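Local coordinates for protein sensor histidine kinase (Pseudomonas syringae pv. tomato, PDB 3CIT) that probably works as a sensor kinase of a two-component phosphorelay, the chain here being its GAF domain, a likely sensing and dimerisation module, at residues Q8-R13 against D127-E132; C98-P103 against E132-L137; R39-V44 against L115-S120. One frame throughout, in Å; residues are numbered along the deposited sequence.

In the fold
Contact 1 joins the first and last helices of this GAF domain, while contacts 2 and 3 set helices 128-156 and 29-43 on one antiparallel sheet. In chain order come helix 3-26 (contact 1), helix 29-43 (contact 3), strand 98-105 (contact 2), strand 111-119 (contact 3) and helix 128-156 (contacts 1 and 2). Contacts 2 and 3, with centres about 9 Å apart, reach neighbouring strands, and between them Leu134 touches Val44. Contact 1 sits farther out, its centre about 12 Å from that of contact 2 and about 14 Å from that of contact 3. It lies beside other subunits, consistent with a role in subunit association, whereas contacts 2 and 3 belong to the hydrophobic core between helices and sheet.

Contact 1: residues Q8-R13 against D127-E132; sequences QSRAAR and DGEDIE
Arg10 and Arg13, one turn apart on helix 3-26, hold the acidic start of helix 128-156 in a salt-bridge network. In the Glu129 conformer given, one of two, Arg10 takes the carboxylate side-on: NE of Arg10 lies 3.0 Å from OE1 of Glu129 on its syn lone pair, and NH1 of Arg10 reaches OE2 of Glu129 almost straight (168°). A weak bond from Arg13 NH1 to Glu129 OE1 depends on the same conformer, so this grip may not be permanent. Arg13 puts two nitrogens on one atom, its NE 2.8 Å and its NH2 3.1 Å from OD1 of Asp130, both from one face of the carboxylate.

By packing, the Arg13 guanidinium lies between CB of Glu129 and CB of Ser9. Two waters link its NH2 to OD2 of Asp127; one, bound only weakly by NH2, also donates to OD2 of Asp130. Long arginine chains suit the 10.5 Å between the segment axes.

Arg10 donates to Pro126 O and Asp127 OD1 accepts from Gln6, both of the second subunit; Glu129 OE2 pairs with Arg15 of the third. This inter-helix salt-bridge network, between segments 13° apart at a subunit interface, is consistent with association through the GAF domain's terminal helices.

Contact 2: residues C98-P103 against E132-L137; sequences CVLLLP and ESLQLL
Helix-on-sheet packing of the GAF fold brings helix 128-156 over strand 98-105, the next-to-last strand at one side of the five-stranded antiparallel sheet. The segment axes pass 7.9 Å apart at a crossing angle of -42°, a close approach for a helix lying on a sheet.

Leu100 and Leu102, two residues apart on the strand, both point their side chains toward the helix, while Leu101 between them turns away. Leu134 receives both: its CB lies 3.6 Å from CD1 of Leu102, and its CD1 lies 4.1 Å from CD2 of Leu100. The side chains pass at a slant, Leu102 packing against the root of Leu134 and Leu100 against a methyl at its end. CG of Leu102 stands anti to the carbonyl carbon (chi1 -48°), which turns the fork toward the helix; its CD1 meets Leu134, and its CD2 lies along Gln135. Leucine fits here because its two methyls can serve two neighbours at once. Leu134 also touches Leu16 of helix 3-26 and Leu117 of strand 111-119, and so joins both neighbouring strands to helix 3-26.

At the edge of this patch the flexible glutamine chain can bend to meet the flat flank of a proline ring: Gln135 has its CG anti to the backbone N (chi1 -180°) and a bend at the next bond, which carries the amide over to the strand until its carbon CD lies 3.9 Å from CD of Pro103.

Contact 3: residues R39-V44 against L115-S120; sequences RACAFV and LVLANS. With SO4 (sulfate ion), chain C.
The last turn of helix 29-43 runs over strand 111-119 with segment axes 9.1 Å apart and 37° between their directions, and Cys41 stands nearest Leu117 by backbone, CA to CA 6.3 Å.

Leu117 carries most of the contact. Its CD2 meets SG of Cys41 at 3.9 Å and CB of Ala40 at 4.1 Å, while its CD1 reaches CG2 of Val44 at 3.9 Å, the Val44 and Leu117 side chains crossing at about a right angle. The methyl CD1 also lies by the carbonyl O of Ala40. With CG of Leu117 anti to the carbonyl carbon (chi1 -47°), the fork opens toward the helix, one prong beneath Ala40 and Cys41 and the other beneath Val44. Ala40 is small enough to let strand and helix come close, and its CB also meets CD2 of Leu115, two residues earlier on the strand and facing the same way. The intervening Val116 and the following Ala118 point away, toward the other face of the sheet. This is the alpha/beta packing of a GAF domain, in which helix 29-43 covers the central strand and Leu134 of helix 128-156 closes over Ala40, Val44 and Leu117.

On the far side of the helix, Arg39 extends away from the strand and binds a sulfate, probably from the crystallisation liquor: NE of Arg39 lies 2.9 Å from O2 of the ion, and NH2 of Arg39 donates to O1 at 165°. Its NH1 is held by Glu23 and Thr20 of helix 3-26.

Contact 1: residues Q8-R13 against D127-E132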
# COMPACT_ATOMS: atom_id res chain seq x y z
N GLN A 8 -16.09 -11.65 11.91
CA GLN A 8 -17.01 -10.56 12.28
C GLN A 8 -16.41 -9.15 12.09
O GLN A 8 -17.10 -8.21 11.68
CB GLN A 8 -17.49 -10.74 13.73
CG GLN A 8 -18.43 -11.93 13.93
CD GLN A 8 -19.79 -11.74 13.25
OE1 GLN A 8 -19.93 -11.92 12.04
NE2 GLN A 8 -20.79 -11.36 14.05
N SER A 9 -15.13 -8.99 12.40
CA SER A 9 -14.47 -7.72 12.11
C SER A 9 -14.41 -7.45 10.62
O SER A 9 -14.57 -6.30 10.20
CB SER A 9 -13.07 -7.68 12.71
OG SER A 9 -13.15 -7.71 14.12
N ARG A 10 -14.17 -8.50 9.84
CA ARG A 10 -14.11 -8.35 8.41
C ARG A 10 -15.49 -7.98 7.85
O ARG A 10 -15.60 -7.15 6.96
CB ARG A 10 -13.48 -9.57 7.74
CG ARG A 10 -11.95 -9.54 7.91
CD ARG A 10 -11.23 -10.88 7.58
NE ARG A 10 -9.83 -10.57 7.24
CZ ARG A 10 -8.85 -11.48 7.11
NH1 ARG A 10 -7.65 -11.06 6.75
NH2 ARG A 10 -9.09 -12.76 7.24
N ALA A 11 -16.55 -8.57 8.38
CA ALA A 11 -17.92 -8.16 8.01
C ALA A 11 -18.15 -6.66 8.28
O ALA A 11 -18.70 -5.96 7.42
CB ALA A 11 -19.00 -9.05 8.72
N ALA A 12 -17.69 -6.17 9.43
CA ALA A 12 -17.83 -4.73 9.80
C ALA A 12 -17.08 -3.79 8.86
O ALA A 12 -17.58 -2.70 8.49
CB ALA A 12 -17.37 -4.51 11.25
N ARG A 13 -15.87 -4.21 8.45
CA ARG A 13 -15.06 -3.46 7.46
C ARG A 13 -15.75 -3.42 6.11
O ARG A 13 -15.85 -2.36 5.49
CB ARG A 13 -13.68 -4.10 7.32
CG ARG A 13 -12.83 -3.96 8.55
CD ARG A 13 -11.62 -4.89 8.57
NE ARG A 13 -11.05 -4.82 9.91
CZ ARG A 13 -10.57 -5.81 10.64
NH1 ARG A 13 -10.39 -7.02 10.15
NH2 ARG A 13 -10.15 -5.54 11.86
N ASP A 127 -6.11 -1.72 14.38
CA ASP A 127 -5.71 -2.93 13.69
C ASP A 127 -5.41 -2.61 12.23
O ASP A 127 -6.09 -1.79 11.61
CB ASP A 127 -6.84 -3.96 13.81
CG ASP A 127 -7.02 -4.47 15.26
OD1 ASP A 127 -6.21 -4.12 16.16
OD2 ASP A 127 -7.98 -5.24 15.47
N GLY A 128 -4.39 -3.24 11.67
CA GLY A 128 -3.96 -2.95 10.32
C GLY A 128 -5.07 -2.99 9.30
O GLY A 128 -5.12 -2.15 8.39
N GLU A 129 -5.99 -3.95 9.42
CA GLU A 129 -7.03 -4.04 8.40
C GLU A 129 -8.16 -3.01 8.59
O GLU A 129 -8.90 -2.71 7.64
CB GLU A 129 -7.56 -5.46 8.31
CG GLU A 129 -7.76 -5.86 6.92
CD GLU A 129 -8.12 -7.28 6.79
OE1 GLU A 129 -9.01 -7.75 7.55
OE2 GLU A 129 -7.49 -7.92 5.93
N ASP A 130 -8.31 -2.48 9.80
CA ASP A 130 -9.10 -1.26 9.99
C ASP A 130 -8.45 -0.09 9.27
O ASP A 130 -9.12 0.67 8.59
CB ASP A 130 -9.29 -0.92 11.48
CG ASP A 130 -10.27 -1.82 12.19
OD1 ASP A 130 -11.00 -2.58 11.53
OD2 ASP A 130 -10.33 -1.71 13.43
N ILE A 131 -7.13 0.06 9.43
CA ILE A 131 -6.40 1.11 8.76
C ILE A 131 -6.50 1.01 7.24
O ILE A 131 -6.80 2.00 6.57
CB ILE A 131 -4.92 1.15 9.20
CG1 ILE A 131 -4.83 1.56 10.68
CG2 ILE A 131 -4.12 2.16 8.30
CD1 ILE A 131 -3.42 1.53 11.26
N GLU A 132 -6.31 -0.20 6.71
CA GLU A 132 -6.46 -0.44 5.28
C GLU A 132 -7.87 -0.12 4.75
O GLU A 132 -8.01 0.42 3.66
CB GLU A 132 -6.15 -1.90 4.95
CG GLU A 132 -4.73 -2.30 5.03
CD GLU A 132 -4.55 -3.75 4.51
OE1 GLU A 132 -4.92 -4.68 5.19
OE2 GLU A 132 -4.05 -3.92 3.41
O HOH W 1 -10.82 -4.21 14.47
O HOH W 2 -8.81 -7.65 13.64

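Contact 2: residues C98-P103 against E132-L137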
# COMPACT_ATOMS: atom_id res chain seq x y z
N CYS A 98 -2.42 11.02 19.45
CA CYS A 98 -2.42 9.97 18.42
C CYS A 98 -3.13 10.56 17.21
O CYS A 98 -4.24 11.10 17.33
CB CYS A 98 -3.19 8.72 18.96
SG CYS A 98 -2.23 7.91 20.16
N VAL A 99 -2.51 10.40 16.04
CA VAL A 99 -3.05 10.87 14.77
C VAL A 99 -2.80 9.84 13.68
O VAL A 99 -1.72 9.27 13.59
CB VAL A 99 -2.40 12.21 14.38
CG1 VAL A 99 -2.89 12.68 12.96
CG2 VAL A 99 -2.70 13.25 15.46
N LEU A 100 -3.82 9.62 12.85
CA LEU A 100 -3.75 8.76 11.67
C LEU A 100 -4.02 9.62 10.43
O LEU A 100 -5.06 10.32 10.36
CB LEU A 100 -4.76 7.62 11.80
CG LEU A 100 -4.89 6.63 10.65
CD1 LEU A 100 -3.57 5.84 10.36
CD2 LEU A 100 -6.14 5.68 10.79
N LEU A 101 -3.10 9.59 9.48
CA LEU A 101 -3.23 10.31 8.21
C LEU A 101 -3.56 9.32 7.11
O LEU A 101 -2.89 8.28 7.00
CB LEU A 101 -1.91 11.02 7.90
CG LEU A 101 -1.38 12.00 8.96
CD1 LEU A 101 -0.11 12.65 8.42
CD2 LEU A 101 -2.41 13.03 9.27
N LEU A 102 -4.58 9.64 6.30
CA LEU A 102 -5.00 8.84 5.15
C LEU A 102 -5.09 9.77 3.93
O LEU A 102 -6.01 10.57 3.81
CB LEU A 102 -6.35 8.16 5.41
CG LEU A 102 -6.45 7.44 6.77
CD1 LEU A 102 -7.85 7.24 7.27
CD2 LEU A 102 -5.65 6.11 6.66
N PRO A 103 -4.12 9.68 3.02
CA PRO A 103 -4.11 10.53 1.87
C PRO A 103 -5.29 10.33 0.94
O PRO A 103 -5.81 9.20 0.81
CB PRO A 103 -2.82 10.14 1.13
CG PRO A 103 -2.01 9.43 2.09
CD PRO A 103 -2.94 8.79 3.05
N GLU A 132 -6.31 -0.20 6.71
CA GLU A 132 -6.46 -0.44 5.28
C GLU A 132 -7.87 -0.12 4.75
O GLU A 132 -8.01 0.42 3.66
CB GLU A 132 -6.15 -1.90 4.95
CG GLU A 132 -4.73 -2.30 5.03
CD GLU A 132 -4.55 -3.75 4.51
OE1 GLU A 132 -4.92 -4.68 5.19
OE2 GLU A 132 -4.05 -3.92 3.41
N SER A 133 -8.90 -0.45 5.52
CA SER A 133 -10.28 -0.13 5.16
C SER A 133 -10.50 1.38 5.15
O SER A 133 -11.10 1.92 4.21
CB SER A 133 -11.24 -0.86 6.12
OG SER A 133 -11.06 -2.25 6.01
N LEU A 134 -10.01 2.09 6.18
CA LEU A 134 -10.11 3.55 6.21
C LEU A 134 -9.35 4.20 5.06
O LEU A 134 -9.83 5.17 4.49
CB LEU A 134 -9.63 4.13 7.55
CG LEU A 134 -10.47 3.73 8.76
CD1 LEU A 134 -9.92 4.29 10.05
CD2 LEU A 134 -11.93 4.18 8.58
N GLN A 135 -8.18 3.67 4.72
CA GLN A 135 -7.45 4.15 3.55
C GLN A 135 -8.26 3.99 2.26
O GLN A 135 -8.32 4.89 1.43
CB GLN A 135 -6.07 3.47 3.43
CG GLN A 135 -5.30 4.00 2.19
CD GLN A 135 -5.02 5.55 2.23
OE1 GLN A 135 -5.74 6.40 1.59
NE2 GLN A 135 -3.98 5.91 2.99
N LEU A 136 -8.89 2.84 2.08
CA LEU A 136 -9.77 2.68 0.91
C LEU A 136 -10.97 3.65 0.96
O LEU A 136 -11.38 4.21 -0.05
CB LEU A 136 -10.26 1.24 0.77
CG LEU A 136 -11.14 0.97 -0.46
CD1 LEU A 136 -10.39 1.31 -1.78
CD2 LEU A 136 -11.62 -0.48 -0.47
N LEU A 137 -11.58 3.82 2.12
CA LEU A 137 -12.68 4.81 2.24
C LEU A 137 -12.22 6.23 1.79
O LEU A 137 -12.96 6.95 1.08
CB LEU A 137 -13.18 4.86 3.67
CG LEU A 137 -14.49 5.56 3.91
CD1 LEU A 137 -15.56 4.90 3.02
CD2 LEU A 137 -14.81 5.38 5.41

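Contact 3: residues R39-V44 against L115-S120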
# COMPACT_ATOMS: atom_id res chain seq x y z
N ARG A 39 -17.97 8.69 9.98
CA ARG A 39 -17.93 7.22 10.00
C ARG A 39 -16.53 6.67 10.27
O ARG A 39 -16.40 5.66 10.97
CB ARG A 39 -18.47 6.66 8.68
CG ARG A 39 -19.96 6.87 8.61
CD ARG A 39 -20.58 6.09 7.52
NE ARG A 39 -22.00 6.35 7.44
CZ ARG A 39 -22.81 5.73 6.60
NH1 ARG A 39 -22.33 4.79 5.79
NH2 ARG A 39 -24.10 6.02 6.61
N ALA A 40 -15.51 7.31 9.70
CA ALA A 40 -14.13 6.91 9.91
C ALA A 40 -13.75 7.09 11.37
O ALA A 40 -13.22 6.17 11.99
CB ALA A 40 -13.16 7.72 8.95
N CYS A 41 -14.04 8.25 11.96
CA CYS A 41 -13.79 8.46 13.38
C CYS A 41 -14.48 7.41 14.26
O CYS A 41 -13.84 6.83 15.14
CB CYS A 41 -14.17 9.88 13.82
SG CYS A 41 -13.07 11.14 13.14
N ALA A 42 -15.76 7.14 14.01
CA ALA A 42 -16.52 6.18 14.80
C ALA A 42 -15.94 4.78 14.67
O ALA A 42 -15.87 4.04 15.66
CB ALA A 42 -18.03 6.19 14.39
N PHE A 43 -15.52 4.45 13.46
CA PHE A 43 -15.09 3.08 13.12
C PHE A 43 -13.92 2.63 13.98
O PHE A 43 -13.86 1.50 14.41
CB PHE A 43 -14.76 2.94 11.64
CG PHE A 43 -14.65 1.50 11.20
CD1 PHE A 43 -15.78 0.70 11.12
CD2 PHE A 43 -13.42 0.93 10.91
CE1 PHE A 43 -15.68 -0.66 10.74
CE2 PHE A 43 -13.34 -0.43 10.53
CZ PHE A 43 -14.46 -1.19 10.46
N VAL A 44 -13.02 3.56 14.27
CA VAL A 44 -11.82 3.26 15.07
C VAL A 44 -11.81 3.95 16.43
O VAL A 44 -10.77 4.01 17.09
CB VAL A 44 -10.50 3.54 14.27
CG1 VAL A 44 -10.30 2.49 13.14
CG2 VAL A 44 -10.45 4.99 13.77
N LEU A 115 -7.29 12.77 4.97
CA LEU A 115 -8.21 12.53 6.06
C LEU A 115 -7.36 12.36 7.32
O LEU A 115 -6.42 11.54 7.33
CB LEU A 115 -9.07 11.30 5.72
CG LEU A 115 -10.22 10.88 6.61
CD1 LEU A 115 -11.24 12.02 6.69
CD2 LEU A 115 -10.88 9.54 6.08
N VAL A 116 -7.64 13.15 8.35
CA VAL A 116 -6.84 13.20 9.55
C VAL A 116 -7.74 12.76 10.68
O VAL A 116 -8.73 13.43 10.99
CB VAL A 116 -6.28 14.62 9.84
CG1 VAL A 116 -5.37 14.63 11.16
CG2 VAL A 116 -5.45 15.20 8.65
N LEU A 117 -7.46 11.60 11.27
CA LEU A 117 -8.17 11.15 12.45
C LEU A 117 -7.24 11.35 13.63
O LEU A 117 -6.02 11.19 13.51
CB LEU A 117 -8.55 9.67 12.34
CG LEU A 117 -9.19 9.23 11.01
CD1 LEU A 117 -9.65 7.72 11.11
CD2 LEU A 117 -10.30 10.14 10.61
N ALA A 118 -7.80 11.70 14.79
CA ALA A 118 -6.98 12.01 15.94
C ALA A 118 -7.71 11.65 17.21
O ALA A 118 -8.93 11.63 17.21
CB ALA A 118 -6.62 13.51 15.96
N ASN A 119 -6.98 11.37 18.28
CA ASN A 119 -7.61 11.01 19.53
C ASN A 119 -7.04 11.84 20.68
O ASN A 119 -5.85 12.15 20.71
CB ASN A 119 -7.45 9.51 19.79
CG ASN A 119 -8.50 8.97 20.73
OD1 ASN A 119 -9.71 9.12 20.47
ND2 ASN A 119 -8.06 8.38 21.88
N SER A 120 -7.91 12.17 21.64
CA SER A 120 -7.53 12.99 22.78
C SER A 120 -6.66 12.28 23.80
O SER A 120 -6.03 12.94 24.61
CB SER A 120 -8.79 13.51 23.49
OG SER A 120 -9.57 12.42 23.95
S SO4 C . -24.67 7.58 10.10
O1 SO4 C . -25.42 7.72 8.85
O2 SO4 C . -23.31 7.13 9.85
O3 SO4 C . -24.63 8.87 10.78
O4 SO4 C . -25.35 6.60 10.95